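Local coordinates for SnoaL-like domain-containing protein (Novosphingobium aromaticivorans, PDB 2RFR) that is of unknown function but, as an NTF2-like protein of the SnoaL-like family with a cystatin-like fold, probably binds or transforms a small molecule, at residues Glu23-Tyr28 with His83-Ala88; Pro30-Asp33 with Ala39-Glu42; Cys101-Phe106 with Arg137-Leu142. One frame throughout, in Å; residues are numbered along the deposited sequence. Where two conformers were deposited one is given.

Contact 1 (Glu23-Tyr28 with His83-Ala88)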
# COMPACT_ATOMS: atom_id res chain seq x y z
N GLU A 23 5.41 7.22 5.73
CA GLU A 23 5.88 8.14 4.70
C GLU A 23 7.33 7.87 4.35
O GLU A 23 7.67 7.86 3.15
CB GLU A 23 5.56 9.61 5.13
CG GLU A 23 5.99 10.66 4.23
CD GLU A 23 5.23 10.77 2.92
OE1 GLU A 23 3.98 10.48 2.75
OE2 GLU A 23 5.87 11.38 2.08
N LEU A 24 8.21 7.58 5.31
CA LEU A 24 9.59 7.21 4.99
C LEU A 24 9.62 6.02 4.07
O LEU A 24 10.35 6.00 3.08
CB LEU A 24 10.41 6.84 6.26
CG LEU A 24 10.83 7.91 7.25
CD1 LEU A 24 11.48 7.26 8.46
CD2 LEU A 24 11.82 8.93 6.57
N ILE A 25 8.89 4.98 4.42
CA ILE A 25 8.89 3.77 3.65
C ILE A 25 8.32 4.01 2.24
O ILE A 25 8.90 3.54 1.26
CB ILE A 25 8.13 2.63 4.37
CG1 ILE A 25 8.74 2.39 5.75
CG2 ILE A 25 8.09 1.34 3.51
CD1 ILE A 25 7.89 1.41 6.61
N ALA A 26 7.26 4.81 2.14
CA ALA A 26 6.62 5.12 0.85
C ALA A 26 7.53 5.98 -0.03
O ALA A 26 7.35 5.96 -1.25
CB ALA A 26 5.30 5.78 1.08
N ARG A 27 8.46 6.74 0.55
CA ARG A 27 9.37 7.53 -0.26
C ARG A 27 10.52 6.73 -0.84
O ARG A 27 11.12 7.19 -1.81
CB ARG A 27 9.97 8.66 0.62
CG ARG A 27 8.97 9.77 0.91
CD ARG A 27 9.61 10.80 1.89
NE ARG A 27 8.61 11.79 2.24
N TYR A 28 10.86 5.57 -0.28
CA TYR A 28 12.02 4.84 -0.71
C TYR A 28 11.95 4.56 -2.21
O TYR A 28 12.91 4.83 -2.95
CB TYR A 28 12.17 3.53 0.10
CG TYR A 28 13.37 2.77 -0.40
CD1 TYR A 28 14.61 2.98 0.13
CD2 TYR A 28 13.26 1.85 -1.47
CE1 TYR A 28 15.74 2.36 -0.42
CE2 TYR A 28 14.41 1.28 -2.02
CZ TYR A 28 15.62 1.54 -1.49
OH TYR A 28 16.80 1.02 -1.98
N HIS A 83 10.46 -0.04 -7.78
CA HIS A 83 10.72 -0.58 -6.44
C HIS A 83 9.44 -0.36 -5.68
O HIS A 83 9.18 0.73 -5.15
CB HIS A 83 11.93 0.10 -5.79
CG HIS A 83 13.21 -0.35 -6.43
ND1 HIS A 83 13.64 0.08 -7.67
CD2 HIS A 83 14.12 -1.26 -6.02
CE1 HIS A 83 14.75 -0.56 -8.00
NE2 HIS A 83 15.08 -1.38 -7.00
N PHE A 84 8.60 -1.40 -5.72
CA PHE A 84 7.25 -1.34 -5.22
C PHE A 84 7.20 -1.96 -3.84
O PHE A 84 7.31 -3.17 -3.66
CB PHE A 84 6.33 -2.07 -6.21
CG PHE A 84 4.87 -1.74 -6.10
CD1 PHE A 84 4.21 -1.80 -4.90
CD2 PHE A 84 4.12 -1.45 -7.20
CE1 PHE A 84 2.91 -1.58 -4.81
CE2 PHE A 84 2.79 -1.22 -7.12
CZ PHE A 84 2.17 -1.30 -5.94
N LEU A 85 7.06 -1.10 -2.83
CA LEU A 85 6.95 -1.53 -1.42
C LEU A 85 5.49 -1.50 -1.06
O LEU A 85 4.79 -0.53 -1.34
CB LEU A 85 7.79 -0.69 -0.47
CG LEU A 85 9.28 -1.03 -0.47
CD1 LEU A 85 9.99 -0.71 -1.79
CD2 LEU A 85 9.97 -0.22 0.66
N GLY A 86 5.02 -2.58 -0.45
CA GLY A 86 3.64 -2.65 -0.06
C GLY A 86 3.36 -1.93 1.24
O GLY A 86 4.27 -1.43 1.91
N PRO A 87 2.11 -1.90 1.64
CA PRO A 87 1.74 -1.36 2.96
C PRO A 87 2.48 -2.07 4.05
O PRO A 87 2.69 -3.31 4.01
CB PRO A 87 0.25 -1.71 3.05
CG PRO A 87 -0.22 -1.79 1.62
CD PRO A 87 0.95 -2.41 0.92
N ALA A 88 2.93 -1.31 5.01
CA ALA A 88 3.70 -1.83 6.13
C ALA A 88 2.86 -2.00 7.36
O ALA A 88 1.96 -1.19 7.64
CB ALA A 88 4.86 -0.86 6.45
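I25 is the residue to follow, because its two branches reach L85 and A88, three residues apart on the far segment. Its CB leaves the helix in the direction of the 83-88 segment and divides at once. The short branch, CG2, is anti to the backbone N (chi1 -57° for CG1) and comes to 3.8 Å from L85 CD2. The longer branch runs through CG1, and its tip, CD1, meets A88 CB, also at 3.8 Å. Chi2 of 171° stretches this branch out, which lets it span the distance to A88 while CG2 stays on the leucine.

L85 crosses I25 at about a right angle and puts one methyl on each helix residue. Its CD2 sits by I25 CG2 and also passes I25 O at 4.0 Å. Its other methyl, CD1, turns to Y28 and stands 4.2 Å from Y28 CD2, meeting the ring obliquely. Y28 lies one turn further along the helix, and its ring reaches L85 while also facing R137.

This is the long helix 5-33 lying against the curved sheet, the basic packing of the cystatin-like, NTF2-like fold. F125 of strand 112-128 also touches I25. The helix has a polar side as well: R27 NE bridges to E23 OE2 at 2.8 Å, although the R27 guanidinium beyond NE is not modelled, and E23 OE1 pairs with R18 and R22 of the second subunit. Across the contact itself the side-chain contacts are methyl to methyl and methyl to ring. All four touching residues are buried, so helix and strand are held together here by apolar packing and shape, with polar bonding left to the surroundings.

Contact 2 (Pro30-Asp33 with Ala39-Glu42)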
# COMPACT_ATOMS: atom_id res chain seq x y z
N PRO A 30 10.02 5.68 -4.86
CA PRO A 30 10.12 6.86 -5.75
C PRO A 30 11.52 7.42 -5.79
O PRO A 30 11.99 7.79 -6.88
CB PRO A 30 9.07 7.79 -5.17
CG PRO A 30 8.03 6.82 -4.61
CD PRO A 30 8.84 5.75 -3.99
N LEU A 31 12.19 7.53 -4.65
CA LEU A 31 13.56 8.08 -4.65
C LEU A 31 14.52 7.17 -5.36
O LEU A 31 15.37 7.61 -6.13
CB LEU A 31 14.00 8.40 -3.24
CG LEU A 31 13.29 9.51 -2.52
CD1 LEU A 31 13.63 9.54 -1.04
CD2 LEU A 31 13.63 10.82 -3.13
N ALA A 32 14.38 5.86 -5.16
CA ALA A 32 15.26 4.89 -5.83
C ALA A 32 15.05 4.93 -7.32
O ALA A 32 15.99 4.95 -8.10
CB ALA A 32 15.02 3.49 -5.27
N ASP A 33 13.79 4.94 -7.74
CA ASP A 33 13.45 4.84 -9.16
C ASP A 33 13.80 6.11 -9.94
O ASP A 33 14.00 6.03 -11.12
CB ASP A 33 11.98 4.44 -9.29
CG ASP A 33 11.76 3.01 -8.90
OD1 ASP A 33 12.70 2.21 -9.06
OD2 ASP A 33 10.64 2.69 -8.46
N ALA A 39 18.91 11.94 -1.32
CA ALA A 39 17.69 11.97 -0.54
C ALA A 39 17.30 10.63 -0.02
O ALA A 39 16.82 10.49 1.09
CB ALA A 39 16.56 12.64 -1.32
N LEU A 40 17.50 9.59 -0.83
CA LEU A 40 17.21 8.23 -0.36
C LEU A 40 18.06 7.86 0.86
O LEU A 40 17.57 7.35 1.85
CB LEU A 40 17.38 7.24 -1.50
CG LEU A 40 17.14 5.78 -1.21
CD1 LEU A 40 16.59 5.05 -2.42
CD2 LEU A 40 18.45 5.07 -0.70
N SER A 41 19.35 8.18 0.80
CA SER A 41 20.23 7.89 1.93
C SER A 41 19.83 8.64 3.17
O SER A 41 20.03 8.13 4.31
CB SER A 41 21.69 8.15 1.56
OG SER A 41 22.01 9.56 1.53
N GLU A 42 19.26 9.83 3.01
CA GLU A 42 18.81 10.66 4.12
C GLU A 42 17.52 10.20 4.76
O GLU A 42 17.13 10.75 5.80
CB GLU A 42 18.75 12.12 3.68
CG GLU A 42 20.13 12.69 3.34
CD GLU A 42 20.14 13.99 2.59
OE1 GLU A 42 19.06 14.48 2.18
OE2 GLU A 42 21.27 14.53 2.42
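A hydrogen bond between H83 ND1 and D33 OD1 ties down the helix turn from which L31 and A32 reach L40. The other carboxylate oxygen, D33 OD2, bonds to H102 NE2 of the second subunit, so D33 is gripped through both oxygens. On the same turn A32 O accepts a bond from H73 NE2.

The packing starts where the segments come nearest, at L31 and L40, whose CB atoms lie 4.0 Å apart. Beyond its CB, L31 forks around the A39-L40 backbone: CD1 rests 3.9 Å from L40 CA, while CD2 touches A39 CB at 3.9 Å. L40 in turn reaches A32. With its CG anti to the backbone N (chi1 179°), it lays CD1 3.6 Å from A32 CB and equally close to A32 N. I64 and I68 of helix 61-69 also touch L40.

Helix 37-41 thus folds back on the last turn of helix 5-33 after a short loop. Aliphatic side chains, partly against backbone, make the join, with each alanine methyl meeting a leucine methyl; the contact is dispersion packing, and the polar bonds that fix the turn lie outside it.

Contact 3 (Cys101-Phe106 with Arg137-Leu142)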
# COMPACT_ATOMS: atom_id res chain seq x y z
N CYS A 101 7.23 -5.24 5.71
CA CYS A 101 6.51 -5.07 4.46
C CYS A 101 7.14 -6.04 3.43
O CYS A 101 8.19 -6.58 3.62
CB CYS A 101 6.50 -3.64 3.94
SG CYS A 101 8.10 -2.97 3.41
N HIS A 102 6.42 -6.15 2.35
CA HIS A 102 6.92 -6.84 1.16
C HIS A 102 7.46 -5.82 0.21
O HIS A 102 7.00 -4.66 0.16
CB HIS A 102 5.81 -7.60 0.47
CG HIS A 102 5.18 -8.68 1.28
ND1 HIS A 102 4.03 -8.48 2.02
CD2 HIS A 102 5.54 -9.95 1.49
CE1 HIS A 102 3.70 -9.63 2.60
NE2 HIS A 102 4.62 -10.54 2.30
N SER A 103 8.38 -6.22 -0.66
CA SER A 103 8.80 -5.40 -1.79
C SER A 103 8.93 -6.25 -3.04
O SER A 103 9.34 -7.40 -2.98
CB SER A 103 10.09 -4.66 -1.46
OG SER A 103 11.19 -5.52 -1.20
N VAL A 104 8.54 -5.68 -4.15
CA VAL A 104 8.71 -6.28 -5.45
C VAL A 104 9.47 -5.30 -6.32
O VAL A 104 9.08 -4.13 -6.39
CB VAL A 104 7.34 -6.66 -6.11
CG1 VAL A 104 7.57 -7.27 -7.49
CG2 VAL A 104 6.57 -7.58 -5.18
N VAL A 105 10.50 -5.79 -6.96
CA VAL A 105 11.16 -5.03 -8.00
C VAL A 105 10.61 -5.48 -9.33
O VAL A 105 10.84 -6.62 -9.74
CB VAL A 105 12.71 -5.16 -7.97
CG1 VAL A 105 13.32 -4.29 -9.06
CG2 VAL A 105 13.26 -4.83 -6.60
N PHE A 106 9.84 -4.62 -9.98
CA PHE A 106 9.38 -4.86 -11.33
C PHE A 106 10.45 -4.38 -12.31
O PHE A 106 11.05 -3.34 -12.10
CB PHE A 106 8.06 -4.15 -11.61
CG PHE A 106 6.90 -4.70 -10.82
CD1 PHE A 106 6.17 -5.79 -11.28
CD2 PHE A 106 6.55 -4.13 -9.60
CE1 PHE A 106 5.15 -6.28 -10.51
CE2 PHE A 106 5.51 -4.61 -8.84
CZ PHE A 106 4.79 -5.69 -9.31
N ARG A 137 17.59 -1.53 7.65
CA ARG A 137 16.65 -2.26 6.81
C ARG A 137 17.33 -3.57 6.47
O ARG A 137 18.50 -3.58 6.09
CB ARG A 137 16.36 -1.50 5.51
CG ARG A 137 15.37 -2.20 4.56
CD ARG A 137 15.18 -1.40 3.32
NE ARG A 137 14.33 -2.17 2.39
CZ ARG A 137 14.01 -1.71 1.20
NH1 ARG A 137 14.45 -0.55 0.76
NH2 ARG A 137 13.23 -2.42 0.45
N GLU A 138 16.57 -4.67 6.57
CA GLU A 138 17.03 -5.98 6.17
C GLU A 138 16.01 -6.52 5.16
O GLU A 138 14.82 -6.45 5.36
CB GLU A 138 17.05 -6.92 7.38
CG GLU A 138 18.08 -6.53 8.45
CD GLU A 138 17.93 -7.27 9.72
OE1 GLU A 138 16.83 -7.69 10.09
OE2 GLU A 138 18.92 -7.33 10.44
N ASN A 139 16.54 -7.19 4.15
CA ASN A 139 15.75 -7.66 3.05
C ASN A 139 16.26 -9.05 2.61
O ASN A 139 17.46 -9.35 2.69
CB ASN A 139 15.86 -6.53 1.99
CG ASN A 139 15.48 -6.91 0.63
OD1 ASN A 139 16.18 -7.64 -0.04
ND2 ASN A 139 14.38 -6.33 0.15
N ALA A 140 15.35 -9.93 2.21
CA ALA A 140 15.70 -11.26 1.73
C ALA A 140 14.62 -11.70 0.74
O ALA A 140 13.44 -11.35 0.86
CB ALA A 140 15.80 -12.25 2.88
N LEU A 141 15.00 -12.52 -0.23
CA LEU A 141 14.07 -13.00 -1.23
C LEU A 141 13.08 -13.99 -0.65
O LEU A 141 13.48 -14.92 0.05
CB LEU A 141 14.84 -13.71 -2.36
CG LEU A 141 15.72 -12.83 -3.24
CD1 LEU A 141 16.55 -13.72 -4.15
CD2 LEU A 141 14.86 -11.85 -4.05
N LEU A 142 11.82 -13.90 -1.08
CA LEU A 142 10.81 -14.89 -0.78
C LEU A 142 10.82 -15.99 -1.88
O LEU A 142 9.93 -16.16 -2.69
CB LEU A 142 9.45 -14.19 -0.64
CG LEU A 142 9.32 -13.44 0.69
CD1 LEU A 142 8.22 -12.36 0.61
CD2 LEU A 142 9.03 -14.41 1.82
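Three first torsions aim polar groups from two strands that are not adjacent at one spot. S103 OG is tucked between its backbone N and carbonyl carbon (chi1 62°), pointing at the other segment. R137 has its CG anti to the backbone N (chi1 -180°) and a fully extended chain, which carries the guanidinium toward S103. N139, also anti at 163°, brings its amide in beside it; this side chain was modelled in two conformers, so its details are the less certain part.

The three groups gather without bonding one another: S103 OG is 3.6 Å from N139 ND2 and 4.1 Å from R137 NH2, the serine oxygen lying at the edge of the guanidinium, near its plane. What joins them is N121 of the intervening strand. Its OD1 accepts from R137 NH2 and, in the conformer given, from N139 ND2, and its ND2 donates to S103 OG.

This intervening strand, 112-128, explains the wide spacing, 8.8 Å from S103 CA to N139 CA. Strands 96-109 and 131-141 are next-but-one neighbours in the curved sheet of the cystatin-like fold, both antiparallel to the strand between them, and the buried polar cluster lies on the face turned to helix 5-33.

H102 and L142 touch separately. The imidazole and the leucine cross at about a right angle, with L142 CD1 in the plane of the ring and 3.7 Å from H102 CD2. L152 and A148 of helix 146-152 pack beside this pair, touching H102 and L142 respectively, while H102 NE2 bonds to D33 of the third subunit.

In the fold
Contact 1 sits between the other two, its centre about 11 Å from each, whereas the centres of contacts 2 and 3 are about 16 Å apart and their nearest atoms about 7 Å. Y28 does much of the joining: its CE1 packs 3.5 Å from L40 CD1 of contact 2, and its CZ lies 3.3 Å from R137 NH1 of contact 3, in a cation-pi pair. Contacts 1 and 2 share helix 5-33, while contacts 1 and 3 meet through neighbouring strands, with a probable hydrogen bond of 2.8 Å between F84 O and V104 N. The space between helix and curved sheet, where NTF2-like relatives commonly hold their pocket, is probably the region where one would lie.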